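Local coordinates for biotin binding protein A (Gallus gallus, PDB 2C1S) that probably binds biotin tightly as a tetrameric member of the avidin family, each eight-stranded barrel being able to hold one ligand, here biotin-D-sulfoxide, at residues E6-L10 with I21-D25; Q62-F68 with V80-C85. All coordinates share one frame; numbering follows the deposited sequence.

Contact 1 (E6-L10 with I21-D25); sequences ELQGL and ISALD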
ATOM      1  N   GLU A   6     -20.874  11.484 -11.863  1.00 25.53           N
ATOM      2  CA  GLU A   6     -20.090  12.041 -12.950  1.00 25.79           C
ATOM      3  C   GLU A   6     -18.825  12.682 -12.385  1.00 23.58           C
ATOM      4  O   GLU A   6     -18.880  13.613 -11.553  1.00 22.64           O
ATOM      5  CB  GLU A   6     -20.955  13.061 -13.716  1.00 25.19           C
ATOM      6  CG  GLU A   6     -20.255  14.168 -14.438  1.00 29.37           C
ATOM      7  CD  GLU A   6     -21.171  14.858 -15.455  1.00 30.37           C
ATOM      8  OE1 GLU A   6     -21.955  14.148 -16.141  1.00 35.79           O
ATOM      9  OE2 GLU A   6     -21.085  16.107 -15.564  1.00 37.28           O
ATOM     10  N   LEU A   7     -17.664  12.187 -12.828  1.00 22.32           N
ATOM     11  CA  LEU A   7     -16.410  12.706 -12.301  1.00 21.03           C
ATOM     12  C   LEU A   7     -16.195  14.160 -12.633  1.00 21.62           C
ATOM     13  O   LEU A   7     -15.604  14.884 -11.839  1.00 21.18           O
ATOM     14  CB  LEU A   7     -15.196  11.884 -12.787  1.00 20.80           C
ATOM     15  CG  LEU A   7     -15.255  10.399 -12.472  1.00 19.37           C
ATOM     16  CD1 LEU A   7     -13.963   9.727 -12.987  1.00 16.66           C
ATOM     17  CD2 LEU A   7     -15.468  10.177 -10.952  1.00 19.16           C
ATOM     18  N   GLN A   8     -16.674  14.585 -13.808  1.00 22.19           N
ATOM     19  CA  GLN A   8     -16.458  15.938 -14.246  1.00 23.41           C
ATOM     20  C   GLN A   8     -16.966  16.865 -13.177  1.00 22.83           C
ATOM     21  O   GLN A   8     -18.091  16.700 -12.693  1.00 24.04           O
ATOM     22  CB  GLN A   8     -17.213  16.220 -15.550  1.00 23.13           C
ATOM     23  CG  GLN A   8     -17.133  17.686 -15.973  1.00 26.49           C
ATOM     24  CD  GLN A   8     -17.817  17.926 -17.309  1.00 27.93           C
ATOM     25  OE1 GLN A   8     -18.384  17.006 -17.909  1.00 28.28           O
ATOM     26  NE2 GLN A   8     -17.758  19.153 -17.779  1.00 29.94           N
ATOM     27  N   GLY A   9     -16.164  17.850 -12.830  1.00 22.80           N
ATOM     28  CA  GLY A   9     -16.591  18.832 -11.855  1.00 23.17           C
ATOM     29  C   GLY A   9     -15.575  19.034 -10.777  1.00 23.10           C
ATOM     30  O   GLY A   9     -14.429  18.653 -10.935  1.00 24.01           O
ATOM     31  N   LEU A  10     -16.021  19.622  -9.666  1.00 22.80           N
ATOM     32  CA  LEU A  10     -15.138  20.075  -8.600  1.00 21.92           C
ATOM     33  C   LEU A  10     -15.350  19.230  -7.325  1.00 21.50           C
ATOM     34  O   LEU A  10     -16.495  18.947  -6.936  1.00 20.57           O
ATOM     35  CB  LEU A  10     -15.458  21.530  -8.295  0.50 22.52           C
ATOM     36  CG  LEU A  10     -15.354  22.497  -9.472  0.50 21.79           C
ATOM     37  CD1 LEU A  10     -16.639  23.288  -9.628  0.50 23.11           C
ATOM     38  CD2 LEU A  10     -14.163  23.404  -9.272  0.50 22.65           C
ATOM     39  N   ILE A  21     -11.981  18.059 -12.328  1.00 23.38           N
ATOM     40  CA  ILE A  21     -11.879  17.059 -13.379  1.00 24.12           C
ATOM     41  C   ILE A  21     -12.648  17.546 -14.595  1.00 25.03           C
ATOM     42  O   ILE A  21     -13.798  17.959 -14.472  1.00 24.03           O
ATOM     43  CB  ILE A  21     -12.364  15.685 -12.889  1.00 24.04           C
ATOM     44  CG1 ILE A  21     -11.379  15.167 -11.824  1.00 23.71           C
ATOM     45  CG2 ILE A  21     -12.495  14.684 -14.050  1.00 22.50           C
ATOM     46  CD1 ILE A  21     -11.744  13.841 -11.249  1.00 23.15           C
ATOM     47  N   SER A  22     -11.990  17.520 -15.761  1.00 26.27           N
ATOM     48  CA  SER A  22     -12.608  17.931 -17.030  1.00 26.80           C
ATOM     49  C   SER A  22     -13.600  16.891 -17.528  1.00 27.79           C
ATOM     50  O   SER A  22     -13.706  15.793 -16.966  1.00 27.93           O
ATOM     51  CB  SER A  22     -11.522  18.158 -18.093  1.00 27.83           C
ATOM     52  OG  SER A  22     -10.946  16.907 -18.484  1.00 29.29           O
ATOM     53  N   ALA A  23     -14.325  17.209 -18.608  1.00 27.84           N
ATOM     54  CA  ALA A  23     -15.205  16.224 -19.202  1.00 27.83           C
ATOM     55  C   ALA A  23     -14.371  15.057 -19.674  1.00 28.07           C
ATOM     56  O   ALA A  23     -13.226  15.233 -20.101  1.00 27.93           O
ATOM     57  CB  ALA A  23     -16.003  16.816 -20.387  1.00 29.06           C
ATOM     58  N   LEU A  24     -14.957  13.872 -19.591  1.00 28.41           N
ATOM     59  CA  LEU A  24     -14.318  12.676 -20.061  1.00 29.11           C
ATOM     60  C   LEU A  24     -14.430  12.667 -21.575  1.00 29.73           C
ATOM     61  O   LEU A  24     -15.462  13.059 -22.133  1.00 29.48           O
ATOM     62  CB  LEU A  24     -14.984  11.460 -19.438  1.00 29.48           C
ATOM     63  CG  LEU A  24     -14.451  11.064 -18.037  1.00 29.73           C
ATOM     64  CD1 LEU A  24     -14.498  12.193 -16.937  1.00 28.74           C
ATOM     65  CD2 LEU A  24     -15.170   9.824 -17.592  1.00 31.15           C
ATOM     66  N   ASP A  25     -13.370  12.249 -22.258  1.00 29.20           N
ATOM     67  CA  ASP A  25     -13.513  12.061 -23.690  1.00 29.74           C
ATOM     68  C   ASP A  25     -14.158  10.703 -23.975  1.00 29.53           C
ATOM     69  O   ASP A  25     -14.569  10.001 -23.045  1.00 28.87           O
ATOM     70  CB  ASP A  25     -12.215  12.342 -24.457  1.00 30.66           C
ATOM     71  CG  ASP A  25     -11.075  11.488 -24.019  1.00 32.37           C
ATOM     72  OD1 ASP A  25     -11.307  10.408 -23.434  1.00 32.88           O
ATOM     73  OD2 ASP A  25      -9.919  11.906 -24.269  1.00 37.42           O
TER
HETATM   74  O   HOH W   1     -17.699  13.959 -18.426  1.00 25.10           O
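The side chain of Q8 reaches across to the backbone of S22 and A23 and lies along it at the open end of a hairpin. CG stands anti to the backbone N (chi1 174°) and the chain runs on extended, which lays the whole side chain over the turn after I21. CB passes S22 O at 3.8 Å, and CG lies 3.7 Å from I21 O. Further out, CD comes to 3.6 Å from A23 CA, so the flat amide rests on the alanine. At the tip, OE1 reaches A23 CB at 3.4 Å, while NE2 lies more loosely over the same methyl. OE1 also accepts a 3.2 Å hydrogen bond from a water that in turn accepts one from L24 N, a bridge tying the amide to the backbone just beyond A23.

Beneath this layer the backbones pair once, G9 with I21. G9 N donates to I21 O at 2.9 Å, and I21 N donates in return to G9 O, also at 2.9 Å. I21 O is further approached by the CA of Q8. G9 has a positive phi of 130°, where a side chain would jam against the carbonyl oxygen of Q8.

L7 supplies the apolar part: its CB meets I21 CG2 at 4.1 Å and also touches L24 CD1, and F30 of strand 29-35 packs against all three residues. The carbonyl of L7 is taken by W11 NE1. One hydrogen-bonded antiparallel pair, G9 with I21, thus marks the open end of the first hairpin (strands 9-13 and 18-21) of the avidin barrel.

Contact 2 (Q62-F68 with V80-C85); sequences QQPTFGF and VFVGQC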
ATOM      1  N   GLN A  62     -23.786   0.405 -10.303  1.00 33.62           N
ATOM      2  CA  GLN A  62     -22.528   0.613  -9.577  1.00 32.00           C
ATOM      3  C   GLN A  62     -21.657   1.510 -10.434  1.00 29.64           C
ATOM      4  O   GLN A  62     -21.554   1.302 -11.647  1.00 29.79           O
ATOM      5  CB  GLN A  62     -21.825  -0.722  -9.334  1.00 32.17           C
ATOM      6  CG  GLN A  62     -22.645  -1.736  -8.553  1.00 32.23           C
ATOM      7  CD  GLN A  62     -21.984  -3.114  -8.495  1.00 33.87           C
ATOM      8  OE1 GLN A  62     -22.627  -4.082  -8.087  1.00 36.21           O
ATOM      9  NE2 GLN A  62     -20.694  -3.206  -8.872  1.00 33.13           N
ATOM     10  N   GLN A  63     -21.062   2.530  -9.829  1.00 26.95           N
ATOM     11  CA  GLN A  63     -20.213   3.453 -10.577  1.00 24.36           C
ATOM     12  C   GLN A  63     -18.865   2.814 -10.919  1.00 23.29           C
ATOM     13  O   GLN A  63     -18.363   2.003 -10.127  1.00 22.45           O
ATOM     14  CB  GLN A  63     -20.014   4.728  -9.780  1.00 24.48           C
ATOM     15  CG  GLN A  63     -21.344   5.379  -9.420  1.00 25.33           C
ATOM     16  CD  GLN A  63     -22.004   5.941 -10.644  1.00 28.36           C
ATOM     17  OE1 GLN A  63     -21.330   6.454 -11.550  1.00 27.07           O
ATOM     18  NE2 GLN A  63     -23.326   5.840 -10.698  1.00 28.09           N
ATOM     19  N   PRO A  64     -18.307   3.143 -12.113  1.00 22.05           N
ATOM     20  CA  PRO A  64     -17.077   2.490 -12.577  1.00 21.54           C
ATOM     21  C   PRO A  64     -15.824   2.998 -11.902  1.00 20.62           C
ATOM     22  O   PRO A  64     -15.755   4.175 -11.483  1.00 21.06           O
ATOM     23  CB  PRO A  64     -17.052   2.801 -14.079  1.00 21.51           C
ATOM     24  CG  PRO A  64     -17.790   4.084 -14.202  1.00 22.66           C
ATOM     25  CD  PRO A  64     -18.860   4.053 -13.133  1.00 21.88           C
ATOM     26  N   THR A  65     -14.823   2.123 -11.826  1.00 18.75           N
ATOM     27  CA  THR A  65     -13.551   2.509 -11.224  1.00 17.88           C
ATOM     28  C   THR A  65     -12.791   3.454 -12.162  1.00 17.86           C
ATOM     29  O   THR A  65     -13.068   3.501 -13.369  1.00 17.68           O
ATOM     30  CB  THR A  65     -12.677   1.288 -10.913  1.00 17.86           C
ATOM     31  OG1 THR A  65     -12.459   0.561 -12.129  1.00 18.14           O
ATOM     32  CG2 THR A  65     -13.330   0.384  -9.844  1.00 16.36           C
ATOM     33  N   PHE A  66     -11.870   4.236 -11.592  1.00 17.04           N
ATOM     34  CA  PHE A  66     -11.061   5.178 -12.333  1.00 16.94           C
ATOM     35  C   PHE A  66      -9.745   5.450 -11.610  1.00 17.22           C
ATOM     36  O   PHE A  66      -9.595   5.132 -10.426  1.00 17.64           O
ATOM     37  CB  PHE A  66     -11.822   6.508 -12.495  1.00 17.44           C
ATOM     38  CG  PHE A  66     -12.123   7.196 -11.207  1.00 16.48           C
ATOM     39  CD1 PHE A  66     -11.332   8.250 -10.773  1.00 13.65           C
ATOM     40  CD2 PHE A  66     -13.262   6.834 -10.444  1.00 17.55           C
ATOM     41  CE1 PHE A  66     -11.617   8.927  -9.565  1.00 20.68           C
ATOM     42  CE2 PHE A  66     -13.550   7.501  -9.227  1.00 14.88           C
ATOM     43  CZ  PHE A  66     -12.745   8.551  -8.800  1.00 15.60           C
ATOM     44  N   GLY A  67      -8.802   6.067 -12.307  1.00 16.34           N
ATOM     45  CA  GLY A  67      -7.521   6.358 -11.734  1.00 16.00           C
ATOM     46  C   GLY A  67      -6.956   7.599 -12.383  1.00 15.52           C
ATOM     47  O   GLY A  67      -7.325   7.947 -13.526  1.00 16.40           O
ATOM     48  N   PHE A  68      -6.062   8.269 -11.687  1.00 16.07           N
ATOM     49  CA  PHE A  68      -5.315   9.388 -12.291  1.00 15.75           C
ATOM     50  C   PHE A  68      -3.910   9.581 -11.725  1.00 15.25           C
ATOM     51  O   PHE A  68      -3.624   9.187 -10.610  1.00 14.87           O
ATOM     52  CB  PHE A  68      -6.110  10.714 -12.288  1.00 15.01           C
ATOM     53  CG  PHE A  68      -6.533  11.202 -10.922  1.00 14.90           C
ATOM     54  CD1 PHE A  68      -5.706  12.035 -10.172  1.00 13.32           C
ATOM     55  CD2 PHE A  68      -7.797  10.866 -10.416  1.00 15.67           C
ATOM     56  CE1 PHE A  68      -6.109  12.497  -8.934  1.00 16.57           C
ATOM     57  CE2 PHE A  68      -8.211  11.344  -9.176  1.00 15.43           C
ATOM     58  CZ  PHE A  68      -7.371  12.119  -8.430  1.00 12.89           C
ATOM     59  N   VAL A  80      -0.288   8.773  -7.749  1.00 11.98           N
ATOM     60  CA  VAL A  80      -1.399   8.152  -8.454  1.00 11.85           C
ATOM     61  C   VAL A  80      -2.555   7.898  -7.481  1.00 11.76           C
ATOM     62  O   VAL A  80      -2.331   7.477  -6.332  1.00 11.94           O
ATOM     63  CB  VAL A  80      -0.998   6.867  -9.248  1.00 12.12           C
ATOM     64  CG1 VAL A  80      -0.008   7.222 -10.425  1.00 12.85           C
ATOM     65  CG2 VAL A  80      -0.415   5.769  -8.302  1.00 13.26           C
ATOM     66  N   PHE A  81      -3.761   8.193  -7.945  1.00 12.05           N
ATOM     67  CA  PHE A  81      -4.994   7.944  -7.188  1.00 12.74           C
ATOM     68  C   PHE A  81      -5.841   6.935  -7.935  1.00 12.48           C
ATOM     69  O   PHE A  81      -5.968   6.990  -9.173  1.00 11.59           O
ATOM     70  CB  PHE A  81      -5.816   9.233  -7.076  1.00 13.48           C
ATOM     71  CG  PHE A  81      -5.239  10.268  -6.166  1.00 14.77           C
ATOM     72  CD1 PHE A  81      -5.721  10.403  -4.863  1.00 14.80           C
ATOM     73  CD2 PHE A  81      -4.248  11.165  -6.610  1.00 16.09           C
ATOM     74  CE1 PHE A  81      -5.203  11.386  -4.011  1.00 14.64           C
ATOM     75  CE2 PHE A  81      -3.736  12.129  -5.758  1.00 14.32           C
ATOM     76  CZ  PHE A  81      -4.212  12.252  -4.452  1.00 13.70           C
ATOM     77  N   VAL A  82      -6.466   6.026  -7.209  1.00 12.93           N
ATOM     78  CA  VAL A  82      -7.391   5.107  -7.862  1.00 13.29           C
ATOM     79  C   VAL A  82      -8.634   4.940  -6.985  1.00 13.64           C
ATOM     80  O   VAL A  82      -8.518   4.911  -5.765  1.00 14.44           O
ATOM     81  CB  VAL A  82      -6.707   3.767  -8.223  1.00 13.15           C
ATOM     82  CG1 VAL A  82      -6.389   2.901  -6.956  1.00 13.32           C
ATOM     83  CG2 VAL A  82      -7.524   3.028  -9.255  1.00 13.36           C
ATOM     84  N   GLY A  83      -9.824   4.841  -7.588  1.00 15.23           N
ATOM     85  CA  GLY A  83     -11.023   4.813  -6.749  1.00 14.47           C
ATOM     86  C   GLY A  83     -12.333   4.509  -7.465  1.00 15.48           C
ATOM     87  O   GLY A  83     -12.369   3.992  -8.584  1.00 13.04           O
ATOM     88  N   GLN A  84     -13.415   4.855  -6.778  1.00 15.05           N
ATOM     89  CA  GLN A  84     -14.760   4.613  -7.262  1.00 15.69           C
ATOM     90  C   GLN A  84     -15.646   5.625  -6.542  1.00 16.23           C
ATOM     91  O   GLN A  84     -15.431   5.938  -5.372  1.00 14.67           O
ATOM     92  CB  GLN A  84     -15.201   3.193  -6.919  1.00 15.55           C
ATOM     93  CG  GLN A  84     -16.565   2.718  -7.514  1.00 16.19           C
ATOM     94  CD  GLN A  84     -16.919   1.276  -7.129  1.00 17.62           C
ATOM     95  OE1 GLN A  84     -16.132   0.552  -6.496  1.00 17.66           O
ATOM     96  NE2 GLN A  84     -18.125   0.844  -7.513  1.00 17.99           N
ATOM     97  N   CYS A  85     -16.627   6.132  -7.277  1.00 17.49           N
ATOM     98  CA  CYS A  85     -17.663   7.002  -6.716  1.00 18.03           C
ATOM     99  C   CYS A  85     -18.856   6.205  -6.187  1.00 17.35           C
ATOM    100  O   CYS A  85     -19.207   5.144  -6.706  1.00 16.85           O
ATOM    101  CB  CYS A  85     -18.146   7.961  -7.804  1.00 18.16           C
ATOM    102  SG  CYS A  85     -19.129   9.347  -7.173  1.00 21.35           S
TER
HETATM  103  O   HOH W   2     -20.898   2.939  -7.050  1.00 21.91           O
HETATM  104  O   HOH W   3     -16.791   6.064 -10.085  1.00 17.98           O
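F81 O is gripped twice from the neighbouring strand: F68 N donates to it at 2.8 Å, and the CA of G67 adds a CH contact at 3.1 Å. F81 N and F68 O complete the pair, and F66 and G83 repeat it two residues along. Between these pairs the backbones come close, the CA atoms of G67 and V82 being 4.1 Å apart.

On the face carrying F66, F68 and F81, CG of F68 sits between the backbone N and the carbonyl carbon (chi1 59°), which carries the ring under F81. F81 CB sits over its face, 3.8 Å from the ring centroid, while the two rings, tilted by 21°, are slid apart and barely overlap. With an alanine here, F81 CB is likely to lose the ring face it rests on, and a gap would probably open beside the F81 ring. G83, having no side chain, lets its CA lie over one face of the F66 ring, with C85 N at the ring's edge.

Past the F66-G83 pair, a water links P64 O to C85 N. Q84 NE2 gives Q63 O only a weak bond, while Q84 OE1 accepts from V105 N of the second subunit.

F81 touches the bound biotin-D-sulfoxide and meets the rings of Y34 and W99, so this antiparallel hairpin forms part of the aromatic wall characteristic of avidin biotin pockets.

In the fold
Both contacts join strands adjacent in the same up-and-down barrel, yet they illustrate how chemistry follows place. Contact 2 is a buried interior pairing with three bridged pairs, aromatic rings, of which F81 reaches the ligand, and side chains such as T65, V80 and Q84 that meet the second subunit. Contact 1, by contrast, is partly buried at the open end of a hairpin, where one bridged pair forms, the apolar packing between its segments is aliphatic, and no other subunit touches it. The two remain physically continuous: L7 CD1 packs at 3.6 Å against F66 CG, so the apolar underside of 6-10 with 21-25 runs into the aromatic core held by 62-68 with 80-85.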